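Local atomic coordinates of C381 turret protein (Sulfolobus turreted icosahedral virus, PDB entry 4IND), a protein that probably forms, as an assembly of five copies, the turrets of an archaeal virus, each copy carrying three jelly-roll domains. Residues K15-Y20 with L28-N33. Sequence-based numbering, arbitrary orientation.
Sequences KVKYYY and LDAFVN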
loop_
_atom_site.group_PDB
_atom_site.type_symbol
_atom_site.label_atom_id
_atom_site.label_comp_id
_atom_site.label_asym_id
_atom_site.label_seq_id
_atom_site.Cartn_x
_atom_site.Cartn_y
_atom_site.Cartn_z
ATOM N N LYS A 15 5.745 -29.995 16.719
ATOM C CA LYS A 15 5.459 -28.867 15.845
ATOM C C LYS A 15 6.757 -28.117 15.484
ATOM O O LYS A 15 7.647 -27.934 16.331
ATOM C CB LYS A 15 4.452 -27.953 16.546
ATOM C CG LYS A 15 3.951 -26.787 15.738
ATOM C CD LYS A 15 2.774 -26.087 16.435
ATOM C CE LYS A 15 1.663 -27.078 16.791
ATOM N NZ LYS A 15 0.318 -26.421 17.033
ATOM N N VAL A 16 6.879 -27.673 14.231
ATOM C CA VAL A 16 8.099 -26.954 13.802
ATOM C C VAL A 16 7.990 -25.518 14.289
ATOM O O VAL A 16 6.891 -24.990 14.386
ATOM C CB VAL A 16 8.292 -26.993 12.253
ATOM C CG1 VAL A 16 9.388 -26.025 11.799
ATOM C CG2 VAL A 16 8.627 -28.403 11.809
ATOM N N LYS A 17 9.121 -24.903 14.615
ATOM C CA LYS A 17 9.179 -23.518 15.043
ATOM C C LYS A 17 9.838 -22.726 13.920
ATOM O O LYS A 17 10.562 -23.304 13.114
ATOM C CB LYS A 17 10.067 -23.389 16.288
ATOM C CG LYS A 17 9.645 -24.213 17.498
ATOM C CD LYS A 17 10.568 -23.883 18.684
ATOM C CE LYS A 17 10.243 -24.722 19.914
ATOM N NZ LYS A 17 8.904 -24.436 20.489
ATOM N N TYR A 18 9.614 -21.417 13.887
ATOM C CA TYR A 18 10.279 -20.558 12.889
ATOM C C TYR A 18 11.619 -20.021 13.361
ATOM O O TYR A 18 12.362 -19.407 12.597
ATOM C CB TYR A 18 9.361 -19.433 12.445
ATOM C CG TYR A 18 8.152 -19.944 11.684
ATOM C CD1 TYR A 18 8.174 -20.051 10.304
ATOM C CD2 TYR A 18 7.000 -20.351 12.348
ATOM C CE1 TYR A 18 7.076 -20.518 9.597
ATOM C CE2 TYR A 18 5.905 -20.829 11.655
ATOM C CZ TYR A 18 5.949 -20.910 10.277
ATOM O OH TYR A 18 4.867 -21.374 9.579
ATOM N N TYR A 19 11.930 -20.251 14.624
ATOM C CA TYR A 19 13.211 -19.875 15.170
ATOM C C TYR A 19 13.597 -20.826 16.297
ATOM O O TYR A 19 12.765 -21.137 17.157
ATOM C CB TYR A 19 13.188 -18.449 15.698
ATOM C CG TYR A 19 14.512 -18.128 16.355
ATOM C CD1 TYR A 19 15.620 -17.789 15.588
ATOM C CD2 TYR A 19 14.661 -18.173 17.731
ATOM C CE1 TYR A 19 16.848 -17.495 16.183
ATOM C CE2 TYR A 19 15.883 -17.889 18.334
ATOM C CZ TYR A 19 16.970 -17.546 17.556
ATOM O OH TYR A 19 18.197 -17.283 18.145
ATOM N N TYR A 20 14.847 -21.285 16.272
ATOM C CA TYR A 20 15.401 -22.153 17.299
ATOM C C TYR A 20 16.715 -21.567 17.777
ATOM O O TYR A 20 17.571 -21.219 16.961
ATOM C CB TYR A 20 15.739 -23.539 16.739
ATOM C CG TYR A 20 14.576 -24.351 16.201
ATOM C CD1 TYR A 20 13.971 -25.340 16.981
ATOM C CD2 TYR A 20 14.125 -24.153 14.905
ATOM C CE1 TYR A 20 12.909 -26.093 16.485
ATOM C CE2 TYR A 20 13.060 -24.877 14.394
ATOM C CZ TYR A 20 12.476 -25.871 15.188
ATOM O OH TYR A 20 11.430 -26.585 14.678
ATOM N N LEU A 28 15.961 -27.218 21.596
ATOM C CA LEU A 28 16.708 -28.370 21.114
ATOM C C LEU A 28 15.785 -29.598 21.136
ATOM O O LEU A 28 15.732 -30.367 20.167
ATOM C CB LEU A 28 17.940 -28.624 21.998
ATOM C CG LEU A 28 18.758 -29.863 21.639
ATOM C CD1 LEU A 28 19.261 -29.690 20.215
ATOM C CD2 LEU A 28 19.918 -30.079 22.617
ATOM N N ASP A 29 15.059 -29.774 22.231
ATOM C CA ASP A 29 14.160 -30.933 22.349
ATOM C C ASP A 29 13.160 -30.994 21.195
ATOM O O ASP A 29 12.879 -32.060 20.658
ATOM C CB ASP A 29 13.400 -30.916 23.675
ATOM C CG ASP A 29 14.293 -31.157 24.876
ATOM O OD1 ASP A 29 15.483 -31.541 24.716
ATOM O OD2 ASP A 29 13.786 -30.959 26.005
ATOM N N ALA A 30 12.631 -29.839 20.802
ATOM C CA ALA A 30 11.686 -29.802 19.689
ATOM C C ALA A 30 12.412 -30.109 18.377
ATOM O O ALA A 30 11.943 -30.913 17.581
ATOM C CB ALA A 30 11.002 -28.455 19.625
ATOM N N PHE A 31 13.559 -29.455 18.173
ATOM C CA PHE A 31 14.382 -29.582 16.970
ATOM C C PHE A 31 14.681 -31.043 16.629
ATOM O O PHE A 31 14.541 -31.468 15.481
ATOM C CB PHE A 31 15.688 -28.785 17.189
ATOM C CG PHE A 31 16.557 -28.638 15.964
ATOM C CD1 PHE A 31 16.195 -27.777 14.939
ATOM C CD2 PHE A 31 17.797 -29.289 15.891
ATOM C CE1 PHE A 31 17.036 -27.600 13.820
ATOM C CE2 PHE A 31 18.626 -29.134 14.792
ATOM C CZ PHE A 31 18.253 -28.292 13.751
ATOM N N VAL A 32 15.075 -31.816 17.625
ATOM C CA VAL A 32 15.446 -33.212 17.403
ATOM C C VAL A 32 14.245 -34.186 17.524
ATOM O O VAL A 32 14.414 -35.396 17.607
ATOM C CB VAL A 32 16.621 -33.625 18.314
ATOM C CG1 VAL A 32 17.771 -32.651 18.134
ATOM C CG2 VAL A 32 16.177 -33.699 19.801
ATOM N N ASN A 33 13.029 -33.636 17.545
ATOM C CA ASN A 33 11.805 -34.441 17.428
ATOM C C ASN A 33 10.929 -33.819 16.329
ATOM O O ASN A 33 9.698 -33.837 16.406
ATOM C CB ASN A 33 11.057 -34.469 18.758
ATOM C CG ASN A 33 9.876 -35.449 18.766
ATOM O OD1 ASN A 33 9.766 -36.345 17.918
ATOM N ND2 ASN A 33 8.991 -35.285 19.747
#
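A T-shaped aromatic pair, Tyr20 with Phe31, joins the short helix 25-31 to strand 19-21 in the first jelly roll of the turret protein, and it illustrates how an aromatic ring on a strand can present one face to a helix. The edge of Phe31 is directed at the face of Tyr20, with ring centroids 5.2 Å apart and planes at 67°. Phe31 CD1 hangs over the centre of the tyrosine ring, 3.8 Å above its plane, while Phe31 CB lies 3.9 Å from Tyr20 CD1. A chi1 of -171° turns the Phe31 ring away from its own backbone N and out to the tyrosine from the last turn of the helix, whose backbone also comes close: Phe31 N is 3.8 Å from Tyr20 CE1.

The opposite face of the Tyr20 ring is taken by Lys17 CB, offset toward the rim, so the phenol is sandwiched between its own segment and the helix. Strand 19-21 is, within this chain, an outermost strand of a four-stranded antiparallel sheet, joined to strand 138-147, where Tyr20 is paired with Phe143 by backbone hydrogen bonding. The far end of the phenol is fixed as well, because Lys17 N donates a nearly straight bond of 2.9 Å to Tyr20 OH, closing a loop within residues 17-20. Near the plane of the ring, at its edge, sits Ala30 CB, 4.4 Å from Tyr20 CE1. The Lys17 chain, straight as far as CE before it bends at NZ, reaches the same methyl group, with Lys17 CE 3.8 Å from Ala30 CB. Beyond the pair, Phe31 also meets the ring of Phe36 and touches Leu22.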